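Local coordinates for putative CRISPR-associated endoribonuclease-like protein Cas6 (Pyrococcus furiosus, PDB 3UFC) that probably binds CRISPR RNA as a Cas6 paralogue in the adaptive defence of the archaeon against viruses and other mobile genetic elements, at residues I122-V135 / G204-A218. Numbering follows the deposited sequence.
Sequences IKNVNIFSTLSPIV and GSLMVFRYYGSKEIA
Phe209 turns its ring in between its own backbone N and carbonyl carbon (chi1 61°), whereas Phe128, facing it on the neighbouring strand, sets CG opposite its carbonyl carbon (chi1 -70°), and the two torsions bring the side chains together on the buried side of the sheet. Phe128 CB lies over one face of the Phe209 ring, 4.0 Å from its centroid, a CH-pi contact; the rings themselves meet at a slant. At its edge the Phe128 ring is met by Tyr211 CB, 3.7 Å from CE1, while Ile134 CD1 packs 3.8 Å from Phe209 CE1. Beneath them the strands 125-130 and 204-213 run antiparallel, Asn126 pairing with Tyr211 and Phe128 with Phe209 through two backbone hydrogen bonds each.

At Thr130 the side chain replaces the backbone as acceptor: the backbone N still donates to Met207 O, but Met207 N donates to Thr130 OG1, 2.8 Å away. Residues 131-133 then leave the ladder as a loop, and pairing resumes, shifted by two, between Ile134 and Ser205. At the other end Asn124 ND2 donates almost straight to Gly213 O (2.9 Å, 174° at the hydrogen), approaching from above the carbonyl plane. Asn126, whose amide lies beside the Tyr211 ring, closes on the loop before it, OD1 accepting from Lys123 N on a lone pair and ND2 donating to Lys123 O from above that carbonyl plane. Ala218, on the helix after Gly213, packs tightly on Ile122, its CB 3.5 Å from Ile122 CG2.

On the other side of the sheet, Arg210 runs beside Ile127 and forms a salt bridge with Glu186. Strands 237-239 and 183-197 flank this central antiparallel pair of the C-terminal ferredoxin-like domain, as in the RAMP fold of Cas6 proteins.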
# COMPACT_ATOMS: atom_id res chain seq x y z
N ILE A 122 -8.20 6.77 -15.24
CA ILE A 122 -6.86 7.33 -15.09
C ILE A 122 -6.50 8.11 -16.35
O ILE A 122 -6.59 7.59 -17.46
CB ILE A 122 -5.83 6.22 -14.87
CG1 ILE A 122 -6.25 5.33 -13.70
CG2 ILE A 122 -4.45 6.83 -14.61
CD1 ILE A 122 -6.38 6.08 -12.39
N LYS A 123 -6.08 9.35 -16.18
CA LYS A 123 -5.71 10.18 -17.32
C LYS A 123 -4.22 10.52 -17.29
O LYS A 123 -3.47 9.97 -16.47
CB LYS A 123 -6.56 11.45 -17.31
CG LYS A 123 -8.05 11.15 -17.50
CD LYS A 123 -8.92 11.87 -16.49
CE LYS A 123 -8.95 13.37 -16.74
NZ LYS A 123 -9.77 14.09 -15.70
N ASN A 124 -3.78 11.40 -18.18
CA ASN A 124 -2.37 11.78 -18.21
C ASN A 124 -2.06 12.70 -17.05
O ASN A 124 -0.90 12.86 -16.67
CB ASN A 124 -2.04 12.46 -19.54
CG ASN A 124 -2.11 11.50 -20.70
OD1 ASN A 124 -2.97 11.62 -21.57
ND2 ASN A 124 -1.22 10.51 -20.70
N VAL A 125 -3.10 13.32 -16.50
CA VAL A 125 -2.94 14.19 -15.35
C VAL A 125 -3.92 13.71 -14.28
O VAL A 125 -5.12 13.56 -14.54
CB VAL A 125 -3.23 15.66 -15.70
CG1 VAL A 125 -3.01 16.53 -14.46
CG2 VAL A 125 -2.31 16.12 -16.83
N ASN A 126 -3.40 13.45 -13.08
CA ASN A 126 -4.23 12.97 -11.98
C ASN A 126 -3.75 13.55 -10.66
O ASN A 126 -2.58 13.88 -10.50
CB ASN A 126 -4.14 11.45 -11.85
CG ASN A 126 -4.37 10.72 -13.17
OD1 ASN A 126 -5.50 10.59 -13.63
ND2 ASN A 126 -3.28 10.26 -13.78
N ILE A 127 -4.66 13.69 -9.71
CA ILE A 127 -4.28 14.14 -8.38
C ILE A 127 -4.44 12.87 -7.54
O ILE A 127 -5.53 12.30 -7.48
CB ILE A 127 -5.21 15.23 -7.83
CG1 ILE A 127 -5.08 16.50 -8.67
CG2 ILE A 127 -4.81 15.55 -6.39
CD1 ILE A 127 -5.96 17.62 -8.17
N PHE A 128 -3.35 12.43 -6.93
CA PHE A 128 -3.36 11.22 -6.11
C PHE A 128 -3.18 11.55 -4.64
O PHE A 128 -2.47 12.50 -4.28
CB PHE A 128 -2.24 10.25 -6.54
CG PHE A 128 -2.45 9.61 -7.89
CD1 PHE A 128 -1.55 9.84 -8.92
CD2 PHE A 128 -3.52 8.74 -8.11
CE1 PHE A 128 -1.70 9.21 -10.16
CE2 PHE A 128 -3.69 8.11 -9.34
CZ PHE A 128 -2.78 8.34 -10.37
N SER A 129 -3.81 10.76 -3.77
CA SER A 129 -3.67 10.95 -2.34
C SER A 129 -3.37 9.57 -1.75
O SER A 129 -4.05 8.59 -2.06
CB SER A 129 -4.96 11.52 -1.73
OG SER A 129 -4.77 11.81 -0.36
N THR A 130 -2.36 9.50 -0.89
CA THR A 130 -1.94 8.24 -0.29
C THR A 130 -2.89 7.63 0.73
O THR A 130 -3.46 8.33 1.56
CB THR A 130 -0.56 8.37 0.40
OG1 THR A 130 -0.58 9.48 1.31
CG2 THR A 130 0.53 8.60 -0.63
N LEU A 131 -3.06 6.31 0.63
CA LEU A 131 -3.87 5.54 1.58
C LEU A 131 -2.85 4.79 2.46
O LEU A 131 -3.16 4.32 3.55
CB LEU A 131 -4.80 4.57 0.85
CG LEU A 131 -5.90 5.26 0.03
CD1 LEU A 131 -6.80 4.21 -0.60
CD2 LEU A 131 -6.71 6.19 0.93
N SER A 132 -1.62 4.68 1.94
CA SER A 132 -0.49 4.08 2.66
C SER A 132 0.73 4.85 2.13
O SER A 132 0.74 5.28 0.98
CB SER A 132 -0.38 2.56 2.41
OG SER A 132 -0.35 2.20 1.04
N PRO A 133 1.76 5.05 2.98
CA PRO A 133 2.97 5.79 2.61
C PRO A 133 3.73 5.32 1.38
O PRO A 133 3.89 4.13 1.15
CB PRO A 133 3.84 5.71 3.87
CG PRO A 133 2.86 5.46 4.98
CD PRO A 133 1.89 4.49 4.34
N ILE A 134 4.19 6.27 0.58
CA ILE A 134 4.97 5.95 -0.61
C ILE A 134 6.44 5.85 -0.23
O ILE A 134 7.01 6.76 0.39
CB ILE A 134 4.76 7.01 -1.72
CG1 ILE A 134 3.38 6.79 -2.36
CG2 ILE A 134 5.86 6.91 -2.78
CD1 ILE A 134 3.01 7.84 -3.40
N VAL A 135 7.05 4.73 -0.58
CA VAL A 135 8.45 4.46 -0.28
C VAL A 135 9.30 4.49 -1.54
O VAL A 135 9.00 3.81 -2.52
CB VAL A 135 8.61 3.07 0.39
CG1 VAL A 135 10.09 2.79 0.69
CG2 VAL A 135 7.79 3.01 1.68
N GLY A 204 8.63 6.65 4.71
CA GLY A 204 7.94 7.00 3.48
C GLY A 204 7.21 8.32 3.58
O GLY A 204 7.36 9.07 4.56
N SER A 205 6.40 8.61 2.58
CA SER A 205 5.68 9.87 2.54
C SER A 205 4.17 9.72 2.39
O SER A 205 3.69 9.02 1.50
CB SER A 205 6.20 10.72 1.38
OG SER A 205 7.61 10.84 1.41
N LEU A 206 3.43 10.36 3.28
CA LEU A 206 1.98 10.39 3.16
C LEU A 206 1.91 11.65 2.31
O LEU A 206 2.52 12.67 2.67
CB LEU A 206 1.32 10.59 4.53
CG LEU A 206 1.24 9.30 5.36
CD1 LEU A 206 0.66 9.58 6.74
CD2 LEU A 206 0.37 8.29 4.62
N MET A 207 1.23 11.61 1.18
CA MET A 207 1.23 12.79 0.34
C MET A 207 0.10 12.90 -0.67
O MET A 207 -0.57 11.92 -1.01
CB MET A 207 2.57 12.85 -0.42
CG MET A 207 2.87 11.58 -1.25
SD MET A 207 4.59 11.39 -1.88
CE MET A 207 4.52 12.36 -3.38
N VAL A 208 -0.12 14.13 -1.11
CA VAL A 208 -1.11 14.43 -2.13
C VAL A 208 -0.23 15.05 -3.21
O VAL A 208 0.56 15.96 -2.93
CB VAL A 208 -2.16 15.46 -1.65
CG1 VAL A 208 -3.06 15.86 -2.82
CG2 VAL A 208 -2.99 14.86 -0.52
N PHE A 209 -0.33 14.54 -4.43
CA PHE A 209 0.49 15.07 -5.51
C PHE A 209 -0.23 14.99 -6.83
O PHE A 209 -1.07 14.13 -7.04
CB PHE A 209 1.82 14.30 -5.62
CG PHE A 209 1.66 12.83 -5.92
CD1 PHE A 209 1.28 11.93 -4.93
CD2 PHE A 209 1.91 12.34 -7.20
CE1 PHE A 209 1.15 10.56 -5.21
CE2 PHE A 209 1.79 10.98 -7.49
CZ PHE A 209 1.41 10.09 -6.48
N ARG A 210 0.11 15.91 -7.72
CA ARG A 210 -0.48 15.92 -9.05
C ARG A 210 0.52 15.19 -9.94
O ARG A 210 1.71 15.51 -9.95
CB ARG A 210 -0.71 17.35 -9.54
CG ARG A 210 -1.40 17.43 -10.90
CD ARG A 210 -1.74 18.86 -11.33
NE ARG A 210 -2.84 19.44 -10.58
CZ ARG A 210 -2.70 20.27 -9.55
NH1 ARG A 210 -1.49 20.62 -9.14
NH2 ARG A 210 -3.77 20.74 -8.93
N TYR A 211 0.04 14.19 -10.67
CA TYR A 211 0.86 13.39 -11.58
C TYR A 211 0.65 13.84 -13.02
O TYR A 211 -0.48 14.04 -13.45
CB TYR A 211 0.44 11.92 -11.44
CG TYR A 211 1.09 10.95 -12.43
CD1 TYR A 211 2.12 10.10 -12.03
CD2 TYR A 211 0.63 10.86 -13.74
CE1 TYR A 211 2.68 9.18 -12.91
CE2 TYR A 211 1.18 9.94 -14.63
CZ TYR A 211 2.20 9.10 -14.21
OH TYR A 211 2.73 8.17 -15.08
N TYR A 212 1.75 14.01 -13.76
CA TYR A 212 1.70 14.41 -15.17
C TYR A 212 2.46 13.41 -16.03
O TYR A 212 3.63 13.14 -15.78
CB TYR A 212 2.37 15.77 -15.41
CG TYR A 212 1.72 16.97 -14.79
CD1 TYR A 212 1.94 17.30 -13.46
CD2 TYR A 212 0.89 17.81 -15.55
CE1 TYR A 212 1.36 18.43 -12.90
CE2 TYR A 212 0.31 18.94 -15.00
CZ TYR A 212 0.55 19.25 -13.67
OH TYR A 212 -0.02 20.37 -13.12
N GLY A 213 1.81 12.86 -17.05
CA GLY A 213 2.55 11.94 -17.91
C GLY A 213 1.93 10.63 -18.33
O GLY A 213 0.72 10.54 -18.56
N SER A 214 2.78 9.62 -18.43
CA SER A 214 2.40 8.29 -18.85
C SER A 214 1.16 7.74 -18.18
O SER A 214 1.12 7.58 -16.96
CB SER A 214 3.56 7.32 -18.62
OG SER A 214 3.14 5.98 -18.83
N LYS A 215 0.15 7.43 -18.98
CA LYS A 215 -1.10 6.89 -18.48
C LYS A 215 -0.89 5.45 -18.01
O LYS A 215 -1.49 5.03 -17.02
CB LYS A 215 -2.17 6.96 -19.57
CG LYS A 215 -3.53 6.43 -19.16
CD LYS A 215 -4.65 7.12 -19.94
CE LYS A 215 -4.48 6.99 -21.44
NZ LYS A 215 -5.53 7.75 -22.19
N GLU A 216 -0.03 4.71 -18.71
CA GLU A 216 0.28 3.32 -18.35
C GLU A 216 0.87 3.25 -16.94
O GLU A 216 0.50 2.40 -16.14
CB GLU A 216 1.28 2.71 -19.34
CG GLU A 216 0.78 2.57 -20.77
CD GLU A 216 1.92 2.43 -21.77
OE1 GLU A 216 2.31 1.29 -22.11
OE2 GLU A 216 2.44 3.48 -22.21
N ILE A 217 1.80 4.15 -16.64
CA ILE A 217 2.43 4.15 -15.33
C ILE A 217 1.48 4.65 -14.25
O ILE A 217 1.51 4.16 -13.12
CB ILE A 217 3.74 4.99 -15.34
CG1 ILE A 217 4.80 4.28 -16.19
CG2 ILE A 217 4.27 5.16 -13.91
CD1 ILE A 217 6.10 5.03 -16.34
N ALA A 218 0.65 5.63 -14.58
CA ALA A 218 -0.31 6.16 -13.62
C ALA A 218 -1.30 5.05 -13.23
O ALA A 218 -1.65 4.89 -12.06
CB ALA A 218 -1.06 7.34 -14.22
O HOH W 1 -7.91 7.61 -20.09
O HOH W 2 -4.74 10.19 -22.89
O HOH W 3 8.72 8.88 -0.02